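Local atomic coordinates of aspartate aminotransferase (Leishmania major, PDB entry 4H51), a protein that probably catalyses the pyridoxal-phosphate-dependent transfer of the amino group of L-aspartate to 2-oxoglutarate, working as a homodimer. Residues 54-57 with 61-64; 144-149 with 194-199; 210-215 with 244-249. One frame throughout, in Å; residues are numbered along the deposited sequence.

Interaction 1: residues 54-57 with 61-64; sequences YRDE and PYPL. With EDO (1,2-ethanediol), chain D.
The Y54 and Y62 side chains run alongside each other in the same direction and make the main apolar contact. CE2 of Y54 is 3.8 Å from CD2 of Y62. The ring planes meet obliquely, at 66°. CB of D56 also touches the Y62 ring, 4.0 Å from its CD1. P61 packs on the R55 side chain. P61 CG sits over the centre of one guanidinium face, 3.9 Å from R55 CZ; R55 CD comes closer still, 3.4 Å from P61 N. A bend at chi2 (-75°) turns the arginine back on its own chain. R55 NH1 then donates to Y54 O at 2.8 Å, from above the carbonyl plane.

No direct hydrogen bond joins the segments; water does. One water donates to Y54 O and accepts from Y62 N. Another donates to D56 OD2 and P61 O. D56 also bonds Q58 N and forms a salt bridge with R60.

A 1,2-ethanediol, probably from the crystallisation liquor, accepts from Y54 OH at its O1 (2.6 Å). O1 donates to E57 OE1.

This loop-to-loop contact lies at the dimer interface: R55 forms a salt bridge with E82 of the second subunit, on which P61 packs. The loop joins strand 47-48 to helix 65-76, with L64 at the helix's N-cap position, and Y54 rests on M333 of helix 320-350.

Interaction 2: residues 144-149 with 194-199; sequences DPTWPN and ILHQCA
T146 and H196 have the closest CA atoms across the contact, yet these are 8.8 Å apart. The direct link is made mainly by their side chains. Segment 194-199 holds the last residues of strand 192-196 and the loop after it. Segment 144-149 turns from strand 140-144 into helix 148-156, with a cis peptide bond before P145. The two strands are parallel neighbours in the large mixed sheet. Both loops leave at the C-terminal ends of these strands, the side on which aminotransferases of this fold place their cofactor.

T146 OG1 forms a hydrogen bond with NE2 of H196 at 2.8 Å, in the plane of the imidazole and at its edge. Either atom could donate. The threonine has OG1 trans to its backbone N (chi1 -165°), which carries the hydroxyl across to the histidine. The same oxygen makes a hydrogen bond with ND1 of H150. A water lies 3.2 Å from T146 OG1 and donates to I194 O. The H196 ring meets the rings of H150 and H200 at an angle. The W147 indole turns off from segment 194-199, with N149 CB over the ring 3.4 Å above its plane. N149 ND2 bonds to R299 O of the second subunit.

Interaction 3: residues 210-215 with 244-249; sequences EQWNEI and AYAARL
W212 and A246 meet face-on. The methyl CB of A246 stands over one face of the W212 indole, 3.5 Å from the centroid of the five-membered ring. It is only 14° off the ring normal, so this is a clear CH-pi contact. The nearest ring atom is CE2. With chi1 at -80°, the tryptophan has CG opposite its carbonyl carbon, and the flat ring is laid against the neighbouring helix. The CA atoms of W212 and A246 are 6.3 Å apart, the closest CA pair of the contact. Both residues are buried. W212 also packs on P207, and A246 on Q197.

L249, one turn on from A246, is the third main residue. It reaches over with its CD2 branch. L249 CD2 is 4.0 Å from W212 CB and 3.8 Å from the W212 carbonyl carbon. L249 CD2 also lies 3.7 Å from N213 N. It therefore packs on the body of the opposite helix, not on the indole. The CD1 branch comes near OD1 of N213. N213 has two conformers, so this last approach is less certain; in the conformer described, OD1 also takes a weak hydrogen bond from R253. L249 is partly exposed, and this end of the contact lies nearer the surface.

No hydrogen bond crosses between the segments. The axes of 210-215 and 245-249 approach to 10.1 Å and run in roughly the same direction, 34° apart. Helix 209-221 connects strands 192-196 and 225-230. Helix 245-252 lies between strands 225-230 and 258-262. These strands are parallel neighbours in the sheet. The two helices, from successive beta-alpha-beta crossovers and side by side on one face of the sheet, are part of the alpha/beta large domain of this aminotransferase family.

Overall arrangement
Interactions 2 and 3 belong to the large mixed sheet and its helices, and they touch. Q197, just after strand 192-196, accepts a probable hydrogen bond from A247 N, and the W212 ring packs against H196 O. Interaction 2 is core, its centre about 7 Å from the chain centre, and is polar: one hydroxyl, one imidazole and a water. The centre of interaction 3 lies farther out, at about 17 Å, and its contacts are mainly apolar. Interaction 1 is separate and partly buried, its centre about 18 Å from the chain centre. Its nearest atoms are about 12 Å from interaction 2. It joins two parts of one loop, partly through waters. Interactions 1 and 2 both reach the second subunit; interaction 3 does not.

Interaction 1: residues 54-57 with 61-64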
loop_
_atom_site.group_PDB
_atom_site.type_symbol
_atom_site.label_atom_id
_atom_site.label_comp_id
_atom_site.label_asym_id
_atom_site.label_seq_id
_atom_site.Cartn_x
_atom_site.Cartn_y
_atom_site.Cartn_z
ATOM N N TYR B 54 -13.138 16.523 3.725
ATOM C CA TYR B 54 -14.462 17.158 3.628
ATOM C C TYR B 54 -15.218 17.001 4.979
ATOM O O TYR B 54 -15.182 15.930 5.629
ATOM C CB TYR B 54 -15.282 16.553 2.467
ATOM C CG TYR B 54 -16.622 17.203 2.335
ATOM C CD1 TYR B 54 -16.742 18.419 1.680
ATOM C CD2 TYR B 54 -17.764 16.633 2.903
ATOM C CE1 TYR B 54 -17.952 19.049 1.582
ATOM C CE2 TYR B 54 -18.988 17.259 2.799
ATOM C CZ TYR B 54 -19.062 18.489 2.173
ATOM O OH TYR B 54 -20.226 19.160 2.025
ATOM N N ARG B 55 -15.871 18.062 5.405
ATOM C CA ARG B 55 -16.816 17.971 6.487
ATOM C C ARG B 55 -18.164 18.498 6.024
ATOM O O ARG B 55 -18.255 19.330 5.093
ATOM C CB ARG B 55 -16.281 18.763 7.700
ATOM C CG ARG B 55 -14.958 18.252 8.255
ATOM C CD ARG B 55 -15.193 16.953 9.040
ATOM N NE ARG B 55 -13.968 16.300 9.539
ATOM C CZ ARG B 55 -13.254 15.371 8.882
ATOM N NH1 ARG B 55 -13.546 15.006 7.649
ATOM N NH2 ARG B 55 -12.213 14.786 9.473
ATOM N N ASP B 56 -19.210 18.011 6.647
ATOM C CA ASP B 56 -20.563 18.439 6.328
ATOM C C ASP B 56 -20.920 19.780 7.023
ATOM O O ASP B 56 -20.041 20.445 7.616
ATOM C CB ASP B 56 -21.572 17.318 6.620
ATOM C CG ASP B 56 -21.824 17.088 8.119
ATOM O OD1 ASP B 56 -21.393 17.910 8.981
ATOM O OD2 ASP B 56 -22.480 16.075 8.410
ATOM N N GLU B 57 -22.193 20.141 6.876
ATOM C CA GLU B 57 -22.804 21.391 7.397
ATOM C C GLU B 57 -22.581 21.563 8.899
ATOM O O GLU B 57 -22.506 22.675 9.404
ATOM C CB GLU B 57 -24.325 21.346 7.161
ATOM C CG GLU B 57 -24.758 21.635 5.734
ATOM C CD GLU B 57 -24.520 20.511 4.696
ATOM O OE1 GLU B 57 -24.052 19.375 4.996
ATOM O OE2 GLU B 57 -24.851 20.805 3.533
ATOM N N PRO B 61 -17.330 14.426 9.906
ATOM C CA PRO B 61 -16.930 13.562 8.811
ATOM C C PRO B 61 -18.176 13.109 8.048
ATOM O O PRO B 61 -19.210 12.836 8.681
ATOM C CB PRO B 61 -16.289 12.378 9.543
ATOM C CG PRO B 61 -15.726 13.001 10.782
ATOM C CD PRO B 61 -16.842 13.896 11.205
ATOM N N TYR B 62 -18.070 12.988 6.719
ATOM C CA TYR B 62 -19.241 12.778 5.870
ATOM C C TYR B 62 -19.063 11.564 4.970
ATOM O O TYR B 62 -18.614 11.686 3.829
ATOM C CB TYR B 62 -19.506 14.059 5.026
ATOM C CG TYR B 62 -20.715 13.938 4.110
ATOM C CD1 TYR B 62 -21.978 13.847 4.623
ATOM C CD2 TYR B 62 -20.566 13.857 2.734
ATOM C CE1 TYR B 62 -23.080 13.726 3.794
ATOM C CE2 TYR B 62 -21.652 13.714 1.894
ATOM C CZ TYR B 62 -22.900 13.641 2.413
ATOM O OH TYR B 62 -24.004 13.480 1.599
ATOM N N PRO B 63 -19.376 10.361 5.470
ATOM C CA PRO B 63 -19.445 9.191 4.566
ATOM C C PRO B 63 -20.529 9.443 3.540
ATOM O O PRO B 63 -21.675 9.773 3.931
ATOM C CB PRO B 63 -19.851 8.059 5.504
ATOM C CG PRO B 63 -19.452 8.512 6.855
ATOM C CD PRO B 63 -19.630 9.991 6.871
ATOM N N LEU B 64 -20.216 9.352 2.252
ATOM C CA LEU B 64 -21.198 9.713 1.215
ATOM C C LEU B 64 -22.351 8.725 1.205
ATOM O O LEU B 64 -22.133 7.547 1.536
ATOM C CB LEU B 64 -20.576 9.808 -0.171
ATOM C CG LEU B 64 -19.849 11.115 -0.541
ATOM C CD1 LEU B 64 -18.660 11.449 0.352
ATOM C CD2 LEU B 64 -19.440 11.019 -2.000
HETATM C C1 EDO D . -22.881 17.124 2.576
HETATM O O1 EDO D . -22.265 18.211 3.245
HETATM C C2 EDO D . -23.153 17.531 1.131
HETATM O O2 EDO D . -24.332 18.329 1.106
HETATM O O HOH W 1 -15.558 13.253 5.271
HETATM O O HOH W 2 -21.897 13.496 8.433
#

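Interaction 2: residues 144-149 with 194-199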
loop_
_atom_site.group_PDB
_atom_site.type_symbol
_atom_site.label_atom_id
_atom_site.label_comp_id
_atom_site.label_asym_id
_atom_site.label_seq_id
_atom_site.Cartn_x
_atom_site.Cartn_y
_atom_site.Cartn_z
ATOM N N ASP B 144 6.050 25.820 -6.774
ATOM C CA ASP B 144 6.333 26.701 -5.655
ATOM C C ASP B 144 5.079 27.404 -5.190
ATOM O O ASP B 144 4.653 28.370 -5.790
ATOM C CB ASP B 144 7.327 27.764 -6.109
ATOM C CG ASP B 144 7.602 28.812 -5.028
ATOM O OD1 ASP B 144 7.459 28.479 -3.825
ATOM O OD2 ASP B 144 7.882 29.964 -5.410
ATOM N N PRO B 145 4.461 26.939 -4.114
ATOM C CA PRO B 145 4.690 25.826 -3.246
ATOM C C PRO B 145 3.827 24.630 -3.732
ATOM O O PRO B 145 3.099 24.761 -4.709
ATOM C CB PRO B 145 4.125 26.358 -1.934
ATOM C CG PRO B 145 2.945 27.063 -2.340
ATOM C CD PRO B 145 3.225 27.638 -3.712
ATOM N N THR B 146 3.865 23.527 -2.988
ATOM C CA THR B 146 3.146 22.316 -3.362
ATOM C C THR B 146 2.743 21.529 -2.122
ATOM O O THR B 146 3.034 21.914 -0.990
ATOM C CB THR B 146 4.002 21.431 -4.314
ATOM O OG1 THR B 146 3.146 20.454 -4.940
ATOM C CG2 THR B 146 5.221 20.765 -3.588
ATOM N N TRP B 147 2.132 20.374 -2.363
ATOM C CA TRP B 147 1.770 19.460 -1.306
ATOM C C TRP B 147 3.001 19.076 -0.577
ATOM O O TRP B 147 3.946 18.569 -1.165
ATOM C CB TRP B 147 1.171 18.247 -1.926
ATOM C CG TRP B 147 0.742 17.157 -1.005
ATOM C CD1 TRP B 147 0.029 17.261 0.172
ATOM C CD2 TRP B 147 0.809 15.733 -1.287
ATOM N NE1 TRP B 147 -0.295 16.014 0.663
ATOM C CE2 TRP B 147 0.135 15.053 -0.183
ATOM C CE3 TRP B 147 1.367 14.980 -2.288
ATOM C CZ2 TRP B 147 0.094 13.657 -0.095
ATOM C CZ3 TRP B 147 1.304 13.578 -2.203
ATOM C CH2 TRP B 147 0.661 12.940 -1.141
ATOM N N PRO B 148 3.002 19.268 0.763
ATOM C CA PRO B 148 4.236 19.033 1.462
ATOM C C PRO B 148 4.792 17.662 1.236
ATOM O O PRO B 148 5.996 17.525 1.219
ATOM C CB PRO B 148 3.849 19.221 2.924
ATOM C CG PRO B 148 2.773 20.240 2.876
ATOM C CD PRO B 148 1.990 19.901 1.630
ATOM N N ASN B 149 3.952 16.644 0.985
ATOM C CA ASN B 149 4.482 15.312 0.801
ATOM C C ASN B 149 5.128 15.042 -0.565
ATOM O O ASN B 149 5.803 14.050 -0.713
ATOM C CB ASN B 149 3.379 14.274 1.045
ATOM C CG ASN B 149 3.920 12.891 1.479
ATOM O OD1 ASN B 149 4.932 12.833 2.170
ATOM N ND2 ASN B 149 3.178 11.785 1.163
ATOM N N ILE B 194 5.865 17.704 -12.266
ATOM C CA ILE B 194 4.647 17.327 -11.523
ATOM C C ILE B 194 3.715 18.536 -11.481
ATOM O O ILE B 194 4.022 19.543 -10.860
ATOM C CB ILE B 194 4.984 16.788 -10.143
ATOM C CG1 ILE B 194 5.855 15.532 -10.276
ATOM C CG2 ILE B 194 3.707 16.507 -9.330
ATOM C CD1 ILE B 194 6.177 14.848 -8.959
ATOM N N LEU B 195 2.570 18.384 -12.156
ATOM C CA LEU B 195 1.494 19.365 -12.253
ATOM C C LEU B 195 0.232 18.940 -11.526
ATOM O O LEU B 195 -0.200 17.822 -11.643
ATOM C CB LEU B 195 1.168 19.575 -13.708
ATOM C CG LEU B 195 2.371 19.954 -14.609
ATOM C CD1 LEU B 195 1.844 20.046 -16.019
ATOM C CD2 LEU B 195 3.032 21.296 -14.150
ATOM N N HIS B 196 -0.385 19.860 -10.776
ATOM C CA HIS B 196 -1.665 19.593 -10.163
ATOM C C HIS B 196 -2.713 19.769 -11.206
ATOM O O HIS B 196 -2.848 20.880 -11.775
ATOM C CB HIS B 196 -1.941 20.576 -9.023
ATOM C CG HIS B 196 -0.922 20.536 -7.895
ATOM N ND1 HIS B 196 -1.266 20.258 -6.612
ATOM C CD2 HIS B 196 0.440 20.724 -7.894
ATOM C CE1 HIS B 196 -0.159 20.324 -5.835
ATOM N NE2 HIS B 196 0.883 20.588 -6.613
ATOM N N GLN B 197 -3.488 18.696 -11.420
ATOM C CA GLN B 197 -4.464 18.623 -12.490
ATOM C C GLN B 197 -5.591 19.654 -12.311
ATOM O O GLN B 197 -6.002 20.295 -13.282
ATOM C CB GLN B 197 -4.997 17.182 -12.602
ATOM C CG GLN B 197 -5.490 16.798 -13.978
ATOM C CD GLN B 197 -6.869 17.344 -14.324
ATOM O OE1 GLN B 197 -7.146 17.666 -15.472
ATOM N NE2 GLN B 197 -7.738 17.364 -13.365
ATOM N N CYS B 198 -6.034 19.835 -11.067
ATOM C CA CYS B 198 -6.950 20.910 -10.691
ATOM C C CYS B 198 -6.886 21.036 -9.165
ATOM O O CYS B 198 -6.333 20.163 -8.490
ATOM C CB CYS B 198 -8.376 20.629 -11.206
ATOM S SG CYS B 198 -9.231 19.323 -10.308
ATOM N N ALA B 199 -7.481 22.078 -8.609
ATOM C CA ALA B 199 -7.565 22.253 -7.143
ATOM C C ALA B 199 -6.185 22.183 -6.504
ATOM O O ALA B 199 -5.877 21.344 -5.684
ATOM C CB ALA B 199 -8.534 21.261 -6.498
HETATM O O HOH W 3 4.122 19.992 -7.942
#

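Interaction 3: residues 210-215 with 244-249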
loop_
_atom_site.group_PDB
_atom_site.type_symbol
_atom_site.label_atom_id
_atom_site.label_comp_id
_atom_site.label_asym_id
_atom_site.label_seq_id
_atom_site.Cartn_x
_atom_site.Cartn_y
_atom_site.Cartn_z
ATOM N N GLU B 210 -6.832 28.825 -20.752
ATOM C CA GLU B 210 -5.906 29.448 -21.679
ATOM C C GLU B 210 -4.459 29.211 -21.227
ATOM O O GLU B 210 -3.613 28.840 -22.042
ATOM C CB GLU B 210 -6.171 30.968 -21.889
ATOM C CG GLU B 210 -7.538 31.295 -22.524
ATOM C CD GLU B 210 -8.730 31.303 -21.541
ATOM O OE1 GLU B 210 -8.558 31.068 -20.309
ATOM O OE2 GLU B 210 -9.872 31.597 -22.007
ATOM N N GLN B 211 -4.173 29.404 -19.948
ATOM C CA GLN B 211 -2.814 29.080 -19.405
ATOM C C GLN B 211 -2.450 27.621 -19.600
ATOM O O GLN B 211 -1.323 27.300 -19.999
ATOM C CB GLN B 211 -2.729 29.487 -17.927
ATOM C CG GLN B 211 -2.726 31.009 -17.813
ATOM C CD GLN B 211 -2.953 31.532 -16.408
ATOM O OE1 GLN B 211 -3.568 30.899 -15.562
ATOM N NE2 GLN B 211 -2.463 32.733 -16.178
ATOM N N TRP B 212 -3.405 26.719 -19.381
ATOM C CA TRP B 212 -3.136 25.301 -19.631
ATOM C C TRP B 212 -2.730 25.023 -21.044
ATOM O O TRP B 212 -1.858 24.192 -21.261
ATOM C CB TRP B 212 -4.305 24.403 -19.314
ATOM C CG TRP B 212 -4.471 24.075 -17.858
ATOM C CD1 TRP B 212 -5.597 24.287 -17.082
ATOM C CD2 TRP B 212 -3.524 23.419 -16.980
ATOM N NE1 TRP B 212 -5.399 23.823 -15.813
ATOM C CE2 TRP B 212 -4.160 23.311 -15.690
ATOM C CE3 TRP B 212 -2.245 22.920 -17.138
ATOM C CZ2 TRP B 212 -3.531 22.710 -14.611
ATOM C CZ3 TRP B 212 -1.620 22.345 -16.044
ATOM C CH2 TRP B 212 -2.255 22.215 -14.833
ATOM N N ASN B 213 -3.404 25.639 -22.025
ATOM C CA ASN B 213 -3.015 25.425 -23.417
ATOM C C ASN B 213 -1.573 25.891 -23.665
ATOM O O ASN B 213 -0.784 25.196 -24.369
ATOM C CB ASN B 213 -4.002 26.135 -24.363
ATOM C CG ASN B 213 -3.888 25.657 -25.820
ATOM O OD1 ASN B 213 -3.901 24.459 -26.105
ATOM N ND2 ASN B 213 -3.844 26.601 -26.750
ATOM N N GLU B 214 -1.192 27.028 -23.084
ATOM C CA GLU B 214 0.196 27.520 -23.246
ATOM C C GLU B 214 1.185 26.582 -22.559
ATOM O O GLU B 214 2.236 26.316 -23.104
ATOM C CB GLU B 214 0.383 28.899 -22.680
ATOM C CG GLU B 214 -0.281 29.997 -23.493
ATOM C CD GLU B 214 0.198 31.393 -23.066
ATOM O OE1 GLU B 214 1.426 31.632 -22.962
ATOM O OE2 GLU B 214 -0.662 32.260 -22.800
ATOM N N ILE B 215 0.801 26.028 -21.404
ATOM C CA ILE B 215 1.701 25.106 -20.694
ATOM C C ILE B 215 1.889 23.836 -21.519
ATOM O O ILE B 215 3.003 23.305 -21.611
ATOM C CB ILE B 215 1.158 24.729 -19.322
ATOM C CG1 ILE B 215 1.127 25.941 -18.397
ATOM C CG2 ILE B 215 2.060 23.650 -18.667
ATOM C CD1 ILE B 215 0.182 25.754 -17.231
ATOM N N ALA B 244 -11.544 17.923 -15.448
ATOM C CA ALA B 244 -10.612 17.104 -16.247
ATOM C C ALA B 244 -10.008 17.816 -17.446
ATOM O O ALA B 244 -9.293 17.206 -18.249
ATOM C CB ALA B 244 -11.338 15.845 -16.715
ATOM N N TYR B 245 -10.282 19.109 -17.612
ATOM C CA TYR B 245 -9.862 19.816 -18.807
ATOM C C TYR B 245 -8.370 19.667 -19.085
ATOM O O TYR B 245 -7.955 19.385 -20.203
ATOM C CB TYR B 245 -10.224 21.314 -18.701
ATOM C CG TYR B 245 -9.883 22.069 -19.952
ATOM C CD1 TYR B 245 -10.791 22.103 -21.020
ATOM C CD2 TYR B 245 -8.663 22.729 -20.115
ATOM C CE1 TYR B 245 -10.499 22.783 -22.181
ATOM C CE2 TYR B 245 -8.366 23.405 -21.288
ATOM C CZ TYR B 245 -9.289 23.405 -22.336
ATOM O OH TYR B 245 -9.046 24.077 -23.527
ATOM N N ALA B 246 -7.545 19.826 -18.057
ATOM C CA ALA B 246 -6.114 19.888 -18.286
ATOM C C ALA B 246 -5.590 18.557 -18.812
ATOM O O ALA B 246 -4.918 18.495 -19.837
ATOM C CB ALA B 246 -5.374 20.354 -17.021
ATOM N N ALA B 247 -5.872 17.470 -18.098
ATOM C CA ALA B 247 -5.472 16.140 -18.546
ATOM C C ALA B 247 -6.040 15.840 -19.921
ATOM O O ALA B 247 -5.345 15.269 -20.765
ATOM C CB ALA B 247 -5.961 15.072 -17.545
ATOM N N ARG B 248 -7.309 16.187 -20.173
ATOM C CA ARG B 248 -7.914 15.883 -21.499
ATOM C C ARG B 248 -7.301 16.680 -22.630
ATOM O O ARG B 248 -7.092 16.148 -23.726
ATOM C CB ARG B 248 -9.459 16.033 -21.527
ATOM C CG ARG B 248 -10.159 15.066 -20.608
ATOM C CD ARG B 248 -11.649 15.233 -20.582
ATOM N NE ARG B 248 -12.241 14.306 -19.596
ATOM C CZ ARG B 248 -13.519 14.313 -19.274
ATOM N NH1 ARG B 248 -14.339 15.145 -19.883
ATOM N NH2 ARG B 248 -13.965 13.462 -18.372
ATOM N N LEU B 249 -6.967 17.937 -22.357
ATOM C CA LEU B 249 -6.241 18.784 -23.340
ATOM C C LEU B 249 -4.868 18.262 -23.634
ATOM O O LEU B 249 -4.470 18.193 -24.795
ATOM C CB LEU B 249 -6.071 20.212 -22.807
ATOM C CG LEU B 249 -5.225 21.234 -23.600
ATOM C CD1 LEU B 249 -5.848 21.665 -24.927
ATOM C CD2 LEU B 249 -5.012 22.429 -22.685
#